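Autoinducer 2-binding protein LsrB (Clostridium saccharobutylicum DSM 13864, PDB 6DSP) binds the quorum-sensing signal autoinducer-2 in the cleft between its two lobes, as a bacterial solute-binding protein of the periplasmic-binding-protein type. Local coordinates at residues A[94-99]-A[115-120]; A[103-108]-A[285-290]. All coordinates share one frame; numbering follows the deposited sequence.

Interaction 1. Residues A[94-99]-A[115-120]; sequences DALKAA and PSVRKV
Helix 89-101 passes beside the loop that enters strand 120-123, and the two backbones come closest at Lys97 and Val117, whose CA atoms are 6.0 Å apart. Val117 carries the contact from the loop side. Its CB points toward the helix, and its two methyls spread over neighbouring helix residues. CG1 meets the aliphatic part of Lys97, with CG1 of Val117 3.6 Å from CG of Lys97. The lysine chain runs past this methyl at a slant, and a bend at chi3 (143°) leaves its CE near it, 4.1 Å from Val117 CG1. The other methyl, CG2, faces the root of Leu96, 4.2 Å from its CB. The end of Leu96 goes deeper, to Ile71 of helix 64-76 and Val106 of strand 105-109.

The polar link is indirect. One water donates to Leu96 O at 2.8 Å and to Val117 O at 2.7 Å. It joins a helix carbonyl to a loop carbonyl, two acceptors that cannot bond to each other. Next in the chain, Arg118 turns its end away from the helix, where its NH2 forms a salt bridge with Asp112 and a hydrogen bond to Asn312.

This is structural packing in the lobe built on the mixed sheet, where helix 89-101 packs against the connection between the adjacent parallel strands 105-109 and 120-123. The direct touches are apolar, even from the lysine, which lends its methylenes. Direct polar bonding is absent, so the bridging water supplies the hydrogen bonds between the two backbones.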
loop_
_atom_site.group_PDB
_atom_site.type_symbol
_atom_site.label_atom_id
_atom_site.label_comp_id
_atom_site.label_asym_id
_atom_site.label_seq_id
_atom_site.Cartn_x
_atom_site.Cartn_y
_atom_site.Cartn_z
ATOM N N ASP A 94 -1.396 10.079 -18.959
ATOM C CA ASP A 94 -0.770 10.658 -20.150
ATOM C C ASP A 94 0.750 10.533 -20.100
ATOM O O ASP A 94 1.391 10.204 -21.114
ATOM C CB ASP A 94 -1.147 12.127 -20.311
ATOM C CG ASP A 94 -2.612 12.337 -20.630
ATOM O OD1 ASP A 94 -3.364 11.394 -20.924
ATOM O OD2 ASP A 94 -3.026 13.504 -20.587
ATOM N N ALA A 95 1.357 10.757 -18.935
ATOM C CA ALA A 95 2.806 10.650 -18.857
ATOM C C ALA A 95 3.260 9.215 -19.120
ATOM O O ALA A 95 4.327 8.994 -19.706
ATOM C CB ALA A 95 3.268 11.103 -17.476
ATOM N N LEU A 96 2.482 8.218 -18.664
ATOM C CA LEU A 96 2.872 6.829 -18.884
ATOM C C LEU A 96 2.655 6.417 -20.324
ATOM O O LEU A 96 3.431 5.610 -20.852
ATOM C CB LEU A 96 2.096 5.912 -17.928
ATOM C CG LEU A 96 2.515 6.076 -16.441
ATOM C CD1 LEU A 96 1.648 5.176 -15.561
ATOM C CD2 LEU A 96 3.995 5.776 -16.205
ATOM N N LYS A 97 1.635 6.955 -20.987
ATOM C CA LYS A 97 1.499 6.695 -22.421
ATOM C C LYS A 97 2.689 7.271 -23.174
ATOM O O LYS A 97 3.234 6.635 -24.083
ATOM C CB LYS A 97 0.187 7.284 -22.936
ATOM C CG LYS A 97 -1.061 6.544 -22.460
ATOM C CD LYS A 97 -2.286 7.383 -22.818
ATOM C CE LYS A 97 -3.496 6.593 -23.261
ATOM N NZ LYS A 97 -4.285 7.485 -24.176
ATOM N N ALA A 98 3.102 8.484 -22.791
ATOM C CA ALA A 98 4.252 9.076 -23.476
ATOM C C ALA A 98 5.517 8.275 -23.189
ATOM O O ALA A 98 6.367 8.101 -24.074
ATOM C CB ALA A 98 4.406 10.519 -23.031
ATOM N N ALA A 99 5.660 7.762 -21.973
ATOM C CA ALA A 99 6.828 6.943 -21.657
ATOM C C ALA A 99 6.880 5.719 -22.561
ATOM O O ALA A 99 7.931 5.397 -23.140
ATOM C CB ALA A 99 6.835 6.553 -20.178
ATOM N N PRO A 115 -4.893 -0.306 -16.292
ATOM C CA PRO A 115 -4.070 -1.420 -16.796
ATOM C C PRO A 115 -3.735 -1.301 -18.278
ATOM O O PRO A 115 -2.881 -2.058 -18.767
ATOM C CB PRO A 115 -4.934 -2.659 -16.495
ATOM C CG PRO A 115 -5.759 -2.201 -15.282
ATOM C CD PRO A 115 -6.132 -0.794 -15.649
ATOM N N SER A 116 -4.395 -0.406 -19.021
ATOM C CA SER A 116 -4.066 -0.194 -20.427
ATOM C C SER A 116 -2.764 0.583 -20.618
ATOM O O SER A 116 -2.245 0.630 -21.753
ATOM C CB SER A 116 -5.223 0.521 -21.130
ATOM O OG SER A 116 -5.300 1.876 -20.682
ATOM N N VAL A 117 -2.192 1.142 -19.544
ATOM C CA VAL A 117 -0.971 1.930 -19.686
ATOM C C VAL A 117 0.185 1.368 -18.867
ATOM O O VAL A 117 1.196 2.045 -18.679
ATOM C CB VAL A 117 -1.185 3.435 -19.436
ATOM C CG1 VAL A 117 -2.296 3.958 -20.339
ATOM C CG2 VAL A 117 -1.487 3.747 -17.979
ATOM N N ARG A 118 0.083 0.127 -18.397
ATOM C CA ARG A 118 1.240 -0.548 -17.818
ATOM C C ARG A 118 1.164 -2.033 -18.167
ATOM O O ARG A 118 0.091 -2.565 -18.480
ATOM C CB ARG A 118 1.289 -0.351 -16.292
ATOM C CG ARG A 118 -0.016 -0.807 -15.496
ATOM C CD ARG A 118 0.062 -2.255 -15.191
ATOM N NE ARG A 118 -1.080 -2.675 -14.359
ATOM C CZ ARG A 118 -1.817 -3.742 -14.655
ATOM N NH1 ARG A 118 -1.556 -4.473 -15.747
ATOM N NH2 ARG A 118 -2.769 -4.097 -13.827
ATOM N N LYS A 119 2.306 -2.711 -18.086
ATOM C CA LYS A 119 2.392 -4.120 -18.459
ATOM C C LYS A 119 2.063 -5.042 -17.291
ATOM O O LYS A 119 1.100 -5.795 -17.350
ATOM C CB LYS A 119 3.748 -4.459 -19.116
ATOM C CG LYS A 119 4.090 -3.574 -20.341
ATOM C CD LYS A 119 2.868 -3.280 -21.205
ATOM C CE LYS A 119 2.319 -4.502 -21.897
ATOM N NZ LYS A 119 1.051 -4.206 -22.727
ATOM N N VAL A 120 2.812 -4.960 -16.218
ATOM C CA VAL A 120 2.603 -5.807 -15.058
ATOM C C VAL A 120 2.506 -4.915 -13.828
ATOM O O VAL A 120 3.245 -3.926 -13.691
ATOM C CB VAL A 120 3.779 -6.786 -14.881
ATOM C CG1 VAL A 120 3.684 -7.552 -13.555
ATOM C CG2 VAL A 120 3.810 -7.773 -16.045
HETATM O O HOH W 1 2.147 3.099 -20.956
#

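Interaction 2. Residues A[103-108]-A[285-290]; sequences GVTVTT and YYIASG
Thr105 lays its branched side chain over Ile287 and Ala288 near the C-terminal end of helix 273-288. Its CG2 meets the isoleucine, 3.6 Å from Ile287 CG2. Its OG1 lies over the alanine, 3.5 Å from Ala288 CA. That oxygen makes only a van der Waals contact there. With chi1 at -66°, the methyl stands opposite the backbone N, and this sends the two branches to different helix residues. Farther along the strand, Thr107 adds a looser touch, its CG2 4.5 Å from Ile287 CD1. The Thr107 hydroxyl bonds Ile82 O, and the methyl is the branch that meets Ile287.

Beyond Ala288 the chain turns out in a Schellman motif at Gly290, whose N bonds back to Ile287 O. Tyr285 O accepts from Ser289 N at 2.8 Å and from Ser289 OG at 2.8 Å, and the two donors approach from opposite faces of the carbonyl plane. Ser289 OG also lies above one face of the Tyr285 ring, near its rim.

The arrangement is a helix end packed on one face of the parallel part of the mixed sheet. Ala81 and Val293 extend the same apolar patch. The contact is van der Waals packing: methyl on methyl at Ile287, and a hydroxyl oxygen against the CA and CB of Ala288. No polar bond joins the two segments directly.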
loop_
_atom_site.group_PDB
_atom_site.type_symbol
_atom_site.label_atom_id
_atom_site.label_comp_id
_atom_site.label_asym_id
_atom_site.label_seq_id
_atom_site.Cartn_x
_atom_site.Cartn_y
_atom_site.Cartn_z
ATOM N N GLY A 103 9.562 4.204 -25.812
ATOM C CA GLY A 103 10.253 2.935 -25.718
ATOM C C GLY A 103 10.484 2.453 -24.300
ATOM O O GLY A 103 11.188 1.449 -24.101
ATOM N N VAL A 104 9.928 3.134 -23.310
ATOM C CA VAL A 104 10.146 2.767 -21.909
ATOM C C VAL A 104 9.133 1.707 -21.497
ATOM O O VAL A 104 7.944 1.844 -21.768
ATOM C CB VAL A 104 10.022 4.014 -21.019
ATOM C CG1 VAL A 104 10.168 3.666 -19.574
ATOM C CG2 VAL A 104 11.103 5.037 -21.435
ATOM N N THR A 105 9.619 0.648 -20.862
ATOM C CA THR A 105 8.740 -0.393 -20.313
ATOM C C THR A 105 8.116 0.127 -19.023
ATOM O O THR A 105 8.827 0.617 -18.139
ATOM C CB THR A 105 9.570 -1.636 -19.994
ATOM O OG1 THR A 105 10.061 -2.179 -21.222
ATOM C CG2 THR A 105 8.739 -2.673 -19.226
ATOM N N VAL A 106 6.794 0.102 -18.939
ATOM C CA VAL A 106 6.068 0.631 -17.786
ATOM C C VAL A 106 5.490 -0.519 -16.963
ATOM O O VAL A 106 4.729 -1.346 -17.490
ATOM C CB VAL A 106 4.959 1.611 -18.208
ATOM C CG1 VAL A 106 4.180 2.098 -16.998
ATOM C CG2 VAL A 106 5.554 2.806 -19.012
ATOM N N THR A 107 5.848 -0.563 -15.684
ATOM C CA THR A 107 5.239 -1.491 -14.734
ATOM C C THR A 107 4.795 -0.706 -13.508
ATOM O O THR A 107 5.232 0.434 -13.278
ATOM C CB THR A 107 6.212 -2.607 -14.272
ATOM O OG1 THR A 107 7.324 -2.034 -13.572
ATOM C CG2 THR A 107 6.703 -3.475 -15.450
ATOM N N THR A 108 3.974 -1.341 -12.664
ATOM C CA THR A 108 3.545 -0.718 -11.423
ATOM C C THR A 108 3.785 -1.654 -10.242
ATOM O O THR A 108 3.974 -2.861 -10.401
ATOM C CB THR A 108 2.072 -0.294 -11.472
ATOM O OG1 THR A 108 1.320 -1.399 -11.982
ATOM C CG2 THR A 108 1.888 0.910 -12.401
ATOM N N TYR A 285 12.632 -4.984 -15.535
ATOM C CA TYR A 285 13.904 -5.358 -16.151
ATOM C C TYR A 285 13.727 -6.532 -17.099
ATOM O O TYR A 285 14.288 -6.551 -18.199
ATOM C CB TYR A 285 14.888 -5.718 -15.044
ATOM C CG TYR A 285 16.015 -6.618 -15.464
ATOM C CD1 TYR A 285 17.131 -6.107 -16.117
ATOM C CD2 TYR A 285 15.993 -7.970 -15.155
ATOM C CE1 TYR A 285 18.189 -6.937 -16.500
ATOM C CE2 TYR A 285 17.044 -8.811 -15.524
ATOM C CZ TYR A 285 18.131 -8.283 -16.198
ATOM O OH TYR A 285 19.165 -9.121 -16.554
ATOM N N TYR A 286 12.931 -7.520 -16.687
ATOM C CA TYR A 286 12.735 -8.723 -17.484
ATOM C C TYR A 286 12.066 -8.388 -18.805
ATOM O O TYR A 286 12.486 -8.870 -19.873
ATOM C CB TYR A 286 11.882 -9.696 -16.665
ATOM C CG TYR A 286 11.687 -11.054 -17.278
ATOM C CD1 TYR A 286 12.675 -12.014 -17.208
ATOM C CD2 TYR A 286 10.497 -11.383 -17.900
ATOM C CE1 TYR A 286 12.503 -13.276 -17.761
ATOM C CE2 TYR A 286 10.301 -12.645 -18.447
ATOM C CZ TYR A 286 11.317 -13.603 -18.376
ATOM O OH TYR A 286 11.182 -14.875 -18.905
ATOM N N ILE A 287 11.051 -7.527 -18.762
ATOM C CA ILE A 287 10.386 -7.115 -19.997
ATOM C C ILE A 287 11.276 -6.192 -20.822
ATOM O O ILE A 287 11.405 -6.363 -22.042
ATOM C CB ILE A 287 9.041 -6.467 -19.666
ATOM C CG1 ILE A 287 8.082 -7.500 -19.058
ATOM C CG2 ILE A 287 8.453 -5.787 -20.919
ATOM C CD1 ILE A 287 6.872 -6.813 -18.438
ATOM N N ALA A 288 11.930 -5.220 -20.172
ATOM C CA ALA A 288 12.799 -4.291 -20.904
ATOM C C ALA A 288 13.986 -4.995 -21.549
ATOM O O ALA A 288 14.535 -4.490 -22.538
ATOM C CB ALA A 288 13.268 -3.186 -19.966
ATOM N N SER A 289 14.387 -6.152 -21.013
ATOM C CA SER A 289 15.435 -6.981 -21.594
ATOM C C SER A 289 14.976 -7.748 -22.829
ATOM O O SER A 289 15.797 -8.417 -23.462
ATOM C CB SER A 289 15.967 -7.966 -20.548
ATOM O OG SER A 289 16.681 -7.260 -19.569
ATOM N N GLY A 290 13.700 -7.681 -23.185
ATOM C CA GLY A 290 13.208 -8.291 -24.403
ATOM C C GLY A 290 12.411 -9.564 -24.226
ATOM O O GLY A 290 12.097 -10.226 -25.221
#

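Overall arrangement
Both interactions lie in the lobe built on the mixed sheet, and they meet on strand 105-109. Alternate residues of that strand point to opposite faces. Val106 packs toward helix 89-101 of interaction 1, while Thr105 and Thr107 serve interaction 2. Backbone pairing ties them directly, since Lys119 N to Val106 O and Thr108 N to Val120 O are backbone hydrogen bonds. Both are partly buried and of similar size. Interaction 1 reaches further toward solvent, where Lys97 and a bridging water take part. Interaction 2 is wholly van der Waals. Strand 105-109 ends next to Asp110, which lines the autoinducer-2 pocket.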